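Local coordinates for protein transaminase (Arthrobacter sp., PDB 5G2Q) that probably transfers amino groups between amine or amino acid donors and carbonyl acceptors, using pyridoxal 5'-phosphate as cofactor, at residues L265-E270 against P291-M296. Numbering follows the deposited sequence.
Sequences LWISDE and PDIITM. With PDA (2-[(3-hydroxy-2-methyl-5-phosphonooxymethyl-pyridin-4-ylmethyl)-amino]-propionic acid), chain R.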
ATOM      1  N   LEU F 265      15.009  -6.483 -15.242  1.00 53.08           N
ATOM      2  CA  LEU F 265      14.386  -6.777 -16.519  1.00 52.92           C
ATOM      3  C   LEU F 265      13.993  -5.531 -17.282  1.00 54.36           C
ATOM      4  O   LEU F 265      13.783  -4.482 -16.683  1.00 55.12           O
ATOM      5  CB  LEU F 265      13.145  -7.651 -16.321  1.00 50.98           C
ATOM      6  CG  LEU F 265      13.386  -9.025 -15.714  1.00 48.78           C
ATOM      7  CD1 LEU F 265      12.034  -9.670 -15.548  1.00 48.65           C
ATOM      8  CD2 LEU F 265      14.320  -9.892 -16.538  1.00 48.45           C
ATOM      9  N   TRP F 266      13.898  -5.626 -18.600  1.00 54.67           N
ATOM     10  CA  TRP F 266      13.349  -4.511 -19.323  1.00 56.68           C
ATOM     11  C   TRP F 266      12.117  -4.954 -20.023  1.00 58.08           C
ATOM     12  O   TRP F 266      12.145  -5.904 -20.816  1.00 60.46           O
ATOM     13  CB  TRP F 266      14.373  -3.858 -20.282  1.00 59.03           C
ATOM     14  CG  TRP F 266      13.745  -2.821 -21.205  1.00 59.79           C
ATOM     15  CD1 TRP F 266      12.780  -1.908 -20.879  1.00 60.72           C
ATOM     16  CD2 TRP F 266      14.027  -2.619 -22.588  1.00 57.70           C
ATOM     17  NE1 TRP F 266      12.441  -1.161 -21.973  1.00 58.90           N
ATOM     18  CE2 TRP F 266      13.187  -1.582 -23.039  1.00 59.03           C
ATOM     19  CE3 TRP F 266      14.896  -3.217 -23.490  1.00 58.58           C
ATOM     20  CZ2 TRP F 266      13.200  -1.120 -24.363  1.00 59.45           C
ATOM     21  CZ3 TRP F 266      14.902  -2.765 -24.808  1.00 60.38           C
ATOM     22  CH2 TRP F 266      14.066  -1.717 -25.227  1.00 59.72           C
ATOM     23  N   ILE F 267      11.008  -4.291 -19.706  1.00 58.76           N
ATOM     24  CA  ILE F 267       9.756  -4.534 -20.439  1.00 57.42           C
ATOM     25  C   ILE F 267       9.579  -3.385 -21.469  1.00 59.03           C
ATOM     26  O   ILE F 267       9.490  -2.219 -21.089  1.00 58.70           O
ATOM     27  CB  ILE F 267       8.530  -4.590 -19.498  1.00 53.77           C
ATOM     28  CG1 ILE F 267       8.681  -5.681 -18.446  1.00 52.40           C
ATOM     29  CG2 ILE F 267       7.238  -4.740 -20.288  1.00 52.31           C
ATOM     30  CD1 ILE F 267       7.713  -5.536 -17.289  1.00 49.78           C
ATOM     31  N   SER F 268       9.548  -3.717 -22.761  1.00 58.12           N
ATOM     32  CA  SER F 268       9.176  -2.741 -23.796  1.00 57.80           C
ATOM     33  C   SER F 268       7.664  -2.798 -23.996  1.00 57.35           C
ATOM     34  O   SER F 268       7.136  -3.780 -24.521  1.00 57.72           O
ATOM     35  CB  SER F 268       9.919  -3.012 -25.121  1.00 56.45           C
ATOM     36  OG  SER F 268       9.654  -2.003 -26.063  1.00 54.99           O
ATOM     37  N   ASP F 269       6.953  -1.769 -23.547  1.00 56.49           N
ATOM     38  CA  ASP F 269       5.521  -1.706 -23.823  1.00 55.51           C
ATOM     39  C   ASP F 269       5.245  -1.333 -25.304  1.00 56.35           C
ATOM     40  O   ASP F 269       5.270  -0.171 -25.692  1.00 58.65           O
ATOM     41  CB  ASP F 269       4.829  -0.770 -22.831  1.00 54.52           C
ATOM     42  CG  ASP F 269       3.334  -0.739 -23.014  1.00 54.78           C
ATOM     43  OD1 ASP F 269       2.839  -1.342 -24.003  1.00 55.53           O
ATOM     44  OD2 ASP F 269       2.657  -0.110 -22.173  1.00 53.23           O
ATOM     45  N   GLU F 270       5.011  -2.342 -26.137  1.00 57.28           N
ATOM     46  CA  GLU F 270       4.909  -2.148 -27.567  1.00 57.53           C
ATOM     47  C   GLU F 270       3.457  -2.125 -28.056  1.00 58.54           C
ATOM     48  O   GLU F 270       3.179  -2.337 -29.259  1.00 58.58           O
ATOM     49  CB  GLU F 270       5.740  -3.200 -28.320  1.00 60.45           C
ATOM     50  CG  GLU F 270       7.257  -3.094 -28.146  1.00 61.00           C
ATOM     51  CD  GLU F 270       7.902  -2.043 -29.064  1.00 63.33           C
ATOM     52  OE1 GLU F 270       7.206  -1.498 -29.962  1.00 63.28           O
ATOM     53  OE2 GLU F 270       9.116  -1.750 -28.868  1.00 65.57           O
ATOM     54  N   PRO F 291      14.496  -6.434 -25.711  1.00 66.64           N
ATOM     55  CA  PRO F 291      13.966  -6.457 -24.346  1.00 63.49           C
ATOM     56  C   PRO F 291      13.892  -7.875 -23.751  1.00 61.41           C
ATOM     57  O   PRO F 291      14.271  -8.856 -24.398  1.00 59.45           O
ATOM     58  CB  PRO F 291      12.566  -5.864 -24.512  1.00 63.73           C
ATOM     59  CG  PRO F 291      12.179  -6.247 -25.909  1.00 64.84           C
ATOM     60  CD  PRO F 291      13.443  -6.218 -26.723  1.00 65.77           C
ATOM     61  N   ASP F 292      13.441  -7.927 -22.502  1.00 58.93           N
ATOM     62  CA  ASP F 292      13.205  -9.155 -21.779  1.00 58.70           C
ATOM     63  C   ASP F 292      11.752  -9.607 -22.027  1.00 58.56           C
ATOM     64  O   ASP F 292      11.483 -10.804 -22.130  1.00 58.95           O
ATOM     65  CB  ASP F 292      13.463  -8.944 -20.274  1.00 56.02           C
ATOM     66  CG  ASP F 292      14.939  -8.664 -19.958  1.00 56.75           C
ATOM     67  OD1 ASP F 292      15.794  -9.534 -20.177  1.00 58.43           O
ATOM     68  OD2 ASP F 292      15.268  -7.577 -19.465  1.00 55.26           O
ATOM     69  N   ILE F 293      10.833  -8.642 -22.113  1.00 57.44           N
ATOM     70  CA  ILE F 293       9.398  -8.880 -22.254  1.00 57.29           C
ATOM     71  C   ILE F 293       8.815  -7.773 -23.136  1.00 60.32           C
ATOM     72  O   ILE F 293       9.222  -6.620 -22.999  1.00 63.35           O
ATOM     73  CB  ILE F 293       8.669  -8.816 -20.903  1.00 56.23           C
ATOM     74  CG1 ILE F 293       9.006 -10.016 -19.983  1.00 56.90           C
ATOM     75  CG2 ILE F 293       7.164  -8.796 -21.096  1.00 56.35           C
ATOM     76  CD1 ILE F 293       8.813  -9.723 -18.503  1.00 52.99           C
ATOM     77  N   ILE F 294       7.878  -8.111 -24.031  1.00 61.24           N
ATOM     78  CA  ILE F 294       7.150  -7.130 -24.867  1.00 61.89           C
ATOM     79  C   ILE F 294       5.653  -7.217 -24.520  1.00 62.50           C
ATOM     80  O   ILE F 294       5.120  -8.328 -24.367  1.00 61.78           O
ATOM     81  CB  ILE F 294       7.320  -7.480 -26.374  1.00 63.53           C
ATOM     82  CG1 ILE F 294       8.706  -7.137 -26.910  1.00 62.46           C
ATOM     83  CG2 ILE F 294       6.231  -6.867 -27.257  1.00 65.38           C
ATOM     84  CD1 ILE F 294       8.987  -7.860 -28.223  1.00 62.53           C
ATOM     85  N   THR F 295       4.966  -6.078 -24.412  1.00 61.89           N
ATOM     86  CA  THR F 295       3.501  -6.098 -24.300  1.00 61.68           C
ATOM     87  C   THR F 295       2.888  -5.632 -25.612  1.00 62.86           C
ATOM     88  O   THR F 295       3.412  -4.730 -26.240  1.00 67.24           O
ATOM     89  CB  THR F 295       2.984  -5.237 -23.133  1.00 61.26           C
ATOM     90  OG1 THR F 295       3.498  -3.912 -23.232  1.00 62.14           O
ATOM     91  CG2 THR F 295       3.419  -5.795 -21.813  1.00 59.86           C
ATOM     92  N   MET F 296       1.795  -6.255 -26.027  1.00 62.46           N
ATOM     93  CA  MET F 296       1.200  -6.050 -27.348  1.00 61.15           C
ATOM     94  C   MET F 296      -0.317  -5.903 -27.324  1.00 62.91           C
ATOM     95  O   MET F 296      -0.997  -6.402 -26.412  1.00 60.63           O
ATOM     96  CB  MET F 296       1.483  -7.234 -28.252  1.00 62.13           C
ATOM     97  CG  MET F 296       2.891  -7.339 -28.767  1.00 62.91           C
ATOM     98  SD  MET F 296       3.029  -9.042 -29.297  1.00 67.67           S
ATOM     99  CE  MET F 296       4.631  -9.000 -30.094  1.00 66.26           C
TER
HETATM  100  N   PDA R1000      -3.556   3.372 -25.280  1.00 82.52           N
HETATM  101  N1  PDA R1000       0.166   0.427 -23.399  1.00 63.25           N
HETATM  102  C2  PDA R1000       0.274   1.439 -24.268  1.00 61.28           C
HETATM  103  C2A PDA R1000       1.659   1.907 -24.627  1.00 60.16           C
HETATM  104  C3  PDA R1000      -0.969   2.046 -24.837  1.00 63.16           C
HETATM  105  O3A PDA R1000      -0.885   3.061 -25.752  1.00 64.18           O
HETATM  106  C4  PDA R1000      -2.209   1.535 -24.448  1.00 64.25           C
HETATM  107  C4A PDA R1000      -3.460   2.124 -25.002  1.00 69.45           C
HETATM  108  C5  PDA R1000      -2.235   0.471 -23.522  1.00 63.89           C
HETATM  109  C5A PDA R1000      -3.513  -0.158 -23.004  1.00 61.67           C
HETATM  110  OP4 PDA R1000      -4.173  -0.883 -24.052  1.00 60.01           O
HETATM  111  P   PDA R1000      -5.777  -1.042 -24.039  1.00 62.69           P
HETATM  112  OP1 PDA R1000      -6.221  -1.838 -22.776  1.00 61.57           O
HETATM  113  OP2 PDA R1000      -6.233  -1.862 -25.248  1.00 61.99           O
HETATM  114  OP3 PDA R1000      -6.383   0.328 -24.039  1.00 62.80           O
HETATM  115  C6  PDA R1000      -1.043  -0.059 -23.029  1.00 63.92           C
HETATM  116  CA  PDA R1000      -4.768   4.015 -25.838  1.00 86.68           C
HETATM  117  CB  PDA R1000      -5.913   4.074 -24.826  1.00 89.90           C
HETATM  118  C   PDA R1000      -4.598   5.331 -26.572  1.00 88.76           C
HETATM  119  O   PDA R1000      -5.400   6.276 -26.352  1.00 89.04           O
HETATM  120  OXT PDA R1000      -3.673   5.450 -27.413  1.00 92.11           O
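P291 lays its CB over one face of the W266 indole, 4.0 Å from the centroid of the six-membered ring, in a CH-pi contact. S268 CB lies toward the rim of that same face and touches P291 CB, the two together covering that side of the ring. The indole also packs against V252 and T259 of helix 251-262, while NE1 bonds to T236 on the next strand. On the sheet's other face I267 and I293 run side by side, CG1 of I267 resting 4.0 Å from both CB and CD1 of I293; this ridge continues through I267 CG2 to T295 CG2. Just before its strand, D292 reaches with OD2 to W266 N, but at 2.5 Å the bond is implausibly short and its detail doubtful. The methyl L265 CD2 packs 3.7 Å from D292 CG, and R256 forms a salt bridge to the carboxylate. The backbone hydrogen bonds of the parallel pair follow, S268 N to I293 O (2.9 Å) and T295 N to S268 O (3.2 Å). At the far end a chi1 of -176° swings the D269 carboxylate away from its own backbone nitrogen and out to the pyridine, OD2 lying 2.8 Å from N1 of PDA. H149 also bonds OD2; T295 OG1 donates to OD1 (2.8 Å) from above the carboxylate plane and, with V271 N, probably limits its rotation. Cutting this side chain back to an alanine would probably leave the pyridine nitrogen without its carboxylate partner and T295 OG1 without its acceptor. An aspartate at a strand's C-terminal end, facing the cofactor's pyridine nitrogen, is the hallmark of fold type I PLP enzymes, here a class III aminotransferase.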